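Local coordinates for protein K7 (Vaccinia virus WR, PDB 3JRV) that binds the human RNA helicase DDX3 as a Bcl-2-like virulence factor, blocking TBK1/IKKepsilon-mediated IRF3 activation, and also targets TRAF6 and IRAK2 to prevent NF-kappa-B activation, at residues A[31-43]-A[105-118]. Numbering follows the deposited sequence.
Sequences DEYITWRNHVIVF and CAKITEHWGYKKIS
Asn-38 spends both hydrogens of its ND2 on helix 95-114 and the chain just past it: one goes to Thr-109 O (3.0 Å) in the last turns, the other, lying in the carbonyl plane, to Ile-117 O (3.0 Å). With CG anti to the backbone N (chi1 178°), the amide reaches across to both carbonyls, which lie close to its own plane, so its rotation is fixed; OD1 is taken by Tyr-7. An asparagine suits this place because its short arm ties the helix to the chain just beyond its Schellman end, where Lys-116 adopts positive phi. Thr-109 O also accepts the helical bond from Gly-113 N, the two donors arriving from opposite faces of its plane.

One turn back the roles are exchanged. Threonine serves a carbonyl and an apolar neighbour at once: Thr-109 OG1 donates to Ile-34 O (2.8 Å), while its CG2 meets Ile-34 CG2 at 3.5 Å, the two side chains crossing nearly at right angles. Segments 31-42 and 105-114 run nearly parallel, crossing at -23° with a closest axis approach of 7.3 Å, within the all-helical Bcl-2-like fold; Asn-38 and Thr-109 also pack against aromatic side-chain surface of the bound DDX3 peptide.

On another flank, Arg-37 bends at chi2 and chi3, bringing its guanidinium beside Ala-106, whose small CB leaves it room. NH2 donates a nearly straight hydrogen bond (172°) within a salt bridge to Glu-110 OE2, in the guanidinium plane but from above the carboxylate plane, and also pairs with Asp-61. NH1 bonds Tyr-33 OH, and a water links NE, Arg-37 O and OE2; these partners fix the guanidinium's orientation.

With no side chain, Gly-113 lets Ile-41 lie directly on its backbone, CG2 3.5 Å from Gly-113 C, and Ile-41 CD1 slants against Tyr-114 CE1 (3.8 Å).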
loop_
_atom_site.group_PDB
_atom_site.type_symbol
_atom_site.label_atom_id
_atom_site.label_comp_id
_atom_site.label_asym_id
_atom_site.label_seq_id
_atom_site.Cartn_x
_atom_site.Cartn_y
_atom_site.Cartn_z
ATOM N N ASP A 31 0.018 -3.919 -4.625
ATOM C CA ASP A 31 0.919 -3.155 -5.493
ATOM C C ASP A 31 0.134 -1.978 -6.090
ATOM O O ASP A 31 0.572 -0.821 -6.028
ATOM C CB ASP A 31 1.376 -4.070 -6.634
ATOM C CG ASP A 31 2.408 -3.443 -7.536
ATOM O OD1 ASP A 31 2.928 -2.348 -7.184
ATOM O OD2 ASP A 31 2.726 -4.067 -8.598
ATOM N N GLU A 32 -1.029 -2.267 -6.684
ATOM C CA GLU A 32 -1.808 -1.203 -7.331
ATOM C C GLU A 32 -2.232 -0.127 -6.334
ATOM O O GLU A 32 -2.256 1.069 -6.668
ATOM C CB GLU A 32 -3.026 -1.813 -8.061
ATOM C CG GLU A 32 -3.998 -0.880 -8.611
ATOM C CD GLU A 32 -5.165 -1.657 -9.181
ATOM O OE1 GLU A 32 -4.949 -2.428 -10.169
ATOM O OE2 GLU A 32 -6.252 -1.527 -8.567
ATOM N N TYR A 33 -2.746 -0.561 -5.178
ATOM C CA TYR A 33 -3.283 0.329 -4.179
ATOM C C TYR A 33 -2.158 1.293 -3.717
ATOM O O TYR A 33 -2.412 2.511 -3.532
ATOM C CB TYR A 33 -3.839 -0.508 -3.013
ATOM C CG TYR A 33 -4.089 0.333 -1.786
ATOM C CD1 TYR A 33 -5.124 1.262 -1.748
ATOM C CD2 TYR A 33 -3.218 0.250 -0.693
ATOM C CE1 TYR A 33 -5.306 2.142 -0.625
ATOM C CE2 TYR A 33 -3.387 1.036 0.424
ATOM C CZ TYR A 33 -4.396 2.029 0.451
ATOM O OH TYR A 33 -4.593 2.844 1.553
ATOM N N ILE A 34 -0.957 0.765 -3.448
ATOM C CA ILE A 34 0.129 1.643 -3.001
ATOM C C ILE A 34 0.462 2.672 -4.102
ATOM O O ILE A 34 0.676 3.879 -3.819
ATOM C CB ILE A 34 1.381 0.801 -2.614
ATOM C CG1 ILE A 34 1.058 -0.054 -1.359
ATOM C CG2 ILE A 34 2.614 1.730 -2.447
ATOM C CD1 ILE A 34 0.576 0.757 -0.141
ATOM N N THR A 35 0.427 2.238 -5.357
ATOM C CA THR A 35 0.585 3.224 -6.452
ATOM C C THR A 35 -0.559 4.252 -6.485
ATOM O O THR A 35 -0.352 5.466 -6.594
ATOM C CB THR A 35 0.638 2.512 -7.790
ATOM O OG1 THR A 35 1.824 1.717 -7.833
ATOM C CG2 THR A 35 0.586 3.544 -8.946
ATOM N N TRP A 36 -1.788 3.787 -6.299
ATOM C CA TRP A 36 -2.939 4.667 -6.335
ATOM C C TRP A 36 -2.835 5.790 -5.275
ATOM O O TRP A 36 -3.236 6.925 -5.539
ATOM C CB TRP A 36 -4.213 3.821 -6.145
ATOM C CG TRP A 36 -5.481 4.645 -6.195
ATOM C CD1 TRP A 36 -6.190 5.018 -7.336
ATOM C CD2 TRP A 36 -6.264 5.092 -5.083
ATOM N NE1 TRP A 36 -7.332 5.704 -6.982
ATOM C CE2 TRP A 36 -7.412 5.754 -5.608
ATOM C CE3 TRP A 36 -6.130 4.962 -3.681
ATOM C CZ2 TRP A 36 -8.408 6.301 -4.778
ATOM C CZ3 TRP A 36 -7.120 5.520 -2.850
ATOM C CH2 TRP A 36 -8.250 6.176 -3.405
ATOM N N ARG A 37 -2.341 5.492 -4.065
ATOM C CA ARG A 37 -2.272 6.544 -3.025
ATOM C C ARG A 37 -1.313 7.679 -3.468
ATOM O O ARG A 37 -1.436 8.791 -2.978
ATOM C CB ARG A 37 -1.778 5.947 -1.684
ATOM C CG ARG A 37 -2.875 4.995 -1.073
ATOM C CD ARG A 37 -4.157 5.767 -0.669
ATOM N NE ARG A 37 -3.885 6.819 0.325
ATOM C CZ ARG A 37 -3.849 6.646 1.654
ATOM N NH1 ARG A 37 -3.991 5.436 2.201
ATOM N NH2 ARG A 37 -3.565 7.684 2.453
ATOM N N ASN A 38 -0.360 7.383 -4.348
ATOM C CA ASN A 38 0.496 8.447 -4.972
ATOM C C ASN A 38 -0.242 9.115 -6.132
ATOM O O ASN A 38 -0.348 10.351 -6.216
ATOM C CB ASN A 38 1.793 7.805 -5.480
ATOM C CG ASN A 38 2.694 8.807 -6.166
ATOM O OD1 ASN A 38 2.672 8.926 -7.403
ATOM N ND2 ASN A 38 3.486 9.516 -5.392
ATOM N N HIS A 39 -0.729 8.279 -7.037
ATOM C CA HIS A 39 -1.351 8.740 -8.286
ATOM C C HIS A 39 -2.530 9.667 -8.054
ATOM O O HIS A 39 -2.705 10.655 -8.786
ATOM C CB HIS A 39 -1.787 7.499 -9.074
ATOM C CG HIS A 39 -2.239 7.788 -10.472
ATOM N ND1 HIS A 39 -3.535 8.144 -10.766
ATOM C CD2 HIS A 39 -1.601 7.630 -11.660
ATOM C CE1 HIS A 39 -3.663 8.254 -12.081
ATOM N NE2 HIS A 39 -2.521 7.892 -12.645
ATOM N N VAL A 40 -3.365 9.353 -7.058
ATOM C CA VAL A 40 -4.579 10.114 -6.794
ATOM C C VAL A 40 -4.222 11.539 -6.373
ATOM O O VAL A 40 -4.959 12.470 -6.687
ATOM C CB VAL A 40 -5.465 9.363 -5.713
ATOM C CG1 VAL A 40 -4.845 9.538 -4.326
ATOM C CG2 VAL A 40 -6.917 9.849 -5.763
ATOM N N ILE A 41 -3.043 11.714 -5.750
ATOM C CA ILE A 41 -2.575 13.074 -5.364
ATOM C C ILE A 41 -1.884 13.764 -6.565
ATOM O O ILE A 41 -2.207 14.928 -6.903
ATOM C CB ILE A 41 -1.569 13.011 -4.189
ATOM C CG1 ILE A 41 -2.184 12.355 -2.948
ATOM C CG2 ILE A 41 -1.058 14.422 -3.838
ATOM C CD1 ILE A 41 -3.485 12.969 -2.469
ATOM N N VAL A 42 -0.979 13.050 -7.233
ATOM C CA VAL A 42 -0.194 13.567 -8.386
ATOM C C VAL A 42 -1.108 14.120 -9.496
ATOM O O VAL A 42 -0.825 15.199 -10.082
ATOM C CB VAL A 42 0.770 12.465 -8.926
ATOM C CG1 VAL A 42 1.476 12.889 -10.244
ATOM C CG2 VAL A 42 1.830 12.185 -7.861
ATOM N N PHE A 43 -2.206 13.409 -9.771
ATOM C CA PHE A 43 -3.131 13.816 -10.838
ATOM C C PHE A 43 -4.473 14.405 -10.349
ATOM O O PHE A 43 -5.417 14.655 -11.137
ATOM C CB PHE A 43 -3.316 12.684 -11.856
ATOM C CG PHE A 43 -2.021 12.246 -12.494
ATOM C CD1 PHE A 43 -1.359 13.069 -13.425
ATOM C CD2 PHE A 43 -1.391 11.106 -12.053
ATOM C CE1 PHE A 43 -0.156 12.683 -13.953
ATOM C CE2 PHE A 43 -0.199 10.687 -12.593
ATOM C CZ PHE A 43 0.449 11.504 -13.501
ATOM N N CYS A 105 3.567 2.069 3.861
ATOM C CA CYS A 105 3.863 2.200 2.434
ATOM C C CYS A 105 2.907 3.218 1.809
ATOM O O CYS A 105 3.344 4.035 0.974
ATOM C CB CYS A 105 3.753 0.859 1.720
ATOM S SG CYS A 105 5.105 -0.236 2.119
ATOM N N ALA A 106 1.621 3.159 2.168
ATOM C CA ALA A 106 0.637 4.113 1.607
ATOM C C ALA A 106 0.989 5.533 2.051
ATOM O O ALA A 106 0.865 6.489 1.265
ATOM C CB ALA A 106 -0.771 3.772 2.068
ATOM N N LYS A 107 1.349 5.701 3.325
ATOM C CA LYS A 107 1.721 7.046 3.801
ATOM C C LYS A 107 2.910 7.568 3.026
ATOM O O LYS A 107 2.968 8.788 2.747
ATOM C CB LYS A 107 1.971 7.068 5.316
ATOM C CG LYS A 107 0.664 6.916 6.087
ATOM C CD LYS A 107 -0.142 8.209 6.208
ATOM C CE LYS A 107 0.051 8.864 7.577
ATOM N NZ LYS A 107 -1.227 9.474 8.076
ATOM N N ILE A 108 3.881 6.707 2.736
ATOM C CA ILE A 108 5.095 7.151 2.051
ATOM C C ILE A 108 4.724 7.592 0.617
ATOM O O ILE A 108 5.125 8.666 0.183
ATOM C CB ILE A 108 6.136 6.045 1.972
ATOM C CG1 ILE A 108 6.704 5.788 3.382
ATOM C CG2 ILE A 108 7.252 6.399 0.975
ATOM C CD1 ILE A 108 7.413 4.460 3.476
ATOM N N THR A 109 4.010 6.749 -0.135
ATOM C CA THR A 109 3.733 7.136 -1.525
ATOM C C THR A 109 2.752 8.319 -1.608
ATOM O O THR A 109 2.859 9.149 -2.523
ATOM C CB THR A 109 3.259 5.960 -2.380
ATOM O OG1 THR A 109 1.960 5.542 -1.935
ATOM C CG2 THR A 109 4.281 4.825 -2.274
ATOM N N GLU A 110 1.826 8.453 -0.662
ATOM C CA GLU A 110 0.972 9.645 -0.567
ATOM C C GLU A 110 1.838 10.883 -0.284
ATOM O O GLU A 110 1.668 11.935 -0.924
ATOM C CB GLU A 110 -0.013 9.484 0.584
ATOM C CG GLU A 110 -0.786 10.741 0.846
ATOM C CD GLU A 110 -1.825 10.549 1.907
ATOM O OE1 GLU A 110 -1.445 10.510 3.091
ATOM O OE2 GLU A 110 -3.014 10.449 1.541
ATOM N N HIS A 111 2.788 10.734 0.643
ATOM C CA HIS A 111 3.626 11.867 1.048
ATOM C C HIS A 111 4.415 12.345 -0.182
ATOM O O HIS A 111 4.526 13.565 -0.434
ATOM C CB HIS A 111 4.585 11.450 2.183
ATOM C CG HIS A 111 5.532 12.539 2.582
ATOM N ND1 HIS A 111 5.112 13.634 3.304
ATOM C CD2 HIS A 111 6.837 12.752 2.294
ATOM C CE1 HIS A 111 6.117 14.483 3.443
ATOM N NE2 HIS A 111 7.179 13.973 2.842
ATOM N N TRP A 112 4.989 11.390 -0.918
ATOM C CA TRP A 112 5.715 11.703 -2.149
ATOM C C TRP A 112 4.776 12.510 -3.062
ATOM O O TRP A 112 5.151 13.565 -3.591
ATOM C CB TRP A 112 6.230 10.440 -2.844
ATOM C CG TRP A 112 7.387 9.856 -2.176
ATOM C CD1 TRP A 112 8.316 10.541 -1.419
ATOM C CD2 TRP A 112 7.869 8.503 -2.266
ATOM N NE1 TRP A 112 9.323 9.693 -1.032
ATOM C CE2 TRP A 112 9.058 8.432 -1.502
ATOM C CE3 TRP A 112 7.405 7.352 -2.902
ATOM C CZ2 TRP A 112 9.779 7.245 -1.346
ATOM C CZ3 TRP A 112 8.121 6.157 -2.742
ATOM C CH2 TRP A 112 9.305 6.129 -1.980
ATOM N N GLY A 113 3.524 12.078 -3.216
ATOM C CA GLY A 113 2.626 12.826 -4.102
ATOM C C GLY A 113 2.401 14.264 -3.622
ATOM O O GLY A 113 2.302 15.203 -4.447
ATOM N N TYR A 114 2.280 14.459 -2.304
ATOM C CA TYR A 114 2.117 15.812 -1.757
ATOM C C TYR A 114 3.325 16.668 -2.118
ATOM O O TYR A 114 3.174 17.884 -2.218
ATOM C CB TYR A 114 1.952 15.822 -0.226
ATOM C CG TYR A 114 0.517 15.645 0.253
ATOM C CD1 TYR A 114 -0.201 14.473 0.012
ATOM C CD2 TYR A 114 -0.153 16.694 0.892
ATOM C CE1 TYR A 114 -1.491 14.312 0.514
ATOM C CE2 TYR A 114 -1.482 16.578 1.300
ATOM C CZ TYR A 114 -2.151 15.380 1.104
ATOM O OH TYR A 114 -3.435 15.237 1.627
ATOM N N LYS A 115 4.504 16.046 -2.241
ATOM C CA LYS A 115 5.774 16.744 -2.524
ATOM C C LYS A 115 6.112 16.773 -4.018
ATOM O O LYS A 115 7.259 17.077 -4.397
ATOM C CB LYS A 115 6.933 16.061 -1.773
ATOM C CG LYS A 115 6.836 16.170 -0.262
ATOM C CD LYS A 115 6.607 17.593 0.243
ATOM C CE LYS A 115 6.389 17.589 1.745
ATOM N NZ LYS A 115 6.907 18.839 2.383
ATOM N N LYS A 116 5.141 16.415 -4.856
ATOM C CA LYS A 116 5.349 16.332 -6.318
ATOM C C LYS A 116 6.447 15.324 -6.722
ATOM O O LYS A 116 7.193 15.510 -7.725
ATOM C CB LYS A 116 5.601 17.730 -6.935
ATOM C CG LYS A 116 4.371 18.635 -6.908
ATOM C CD LYS A 116 4.650 20.009 -7.535
ATOM C CE LYS A 116 3.566 21.016 -7.152
ATOM N NZ LYS A 116 2.281 20.658 -7.836
ATOM N N ILE A 117 6.483 14.207 -5.992
ATOM C CA ILE A 117 7.400 13.134 -6.268
ATOM C C ILE A 117 6.596 11.920 -6.701
ATOM O O ILE A 117 5.582 11.593 -6.049
ATOM C CB ILE A 117 8.205 12.781 -5.019
ATOM C CG1 ILE A 117 9.196 13.919 -4.697
ATOM C CG2 ILE A 117 9.001 11.535 -5.292
ATOM C CD1 ILE A 117 9.844 13.769 -3.315
ATOM N N SER A 118 7.024 11.249 -7.768
ATOM C CA SER A 118 6.296 10.062 -8.245
ATOM C C SER A 118 7.242 9.092 -8.934
ATOM O O SER A 118 7.875 8.251 -8.254
ATOM C CB SER A 118 5.107 10.455 -9.163
ATOM O OG SER A 118 5.538 11.191 -10.301
HETATM O O HOH W 1 -3.443 9.280 -1.040
#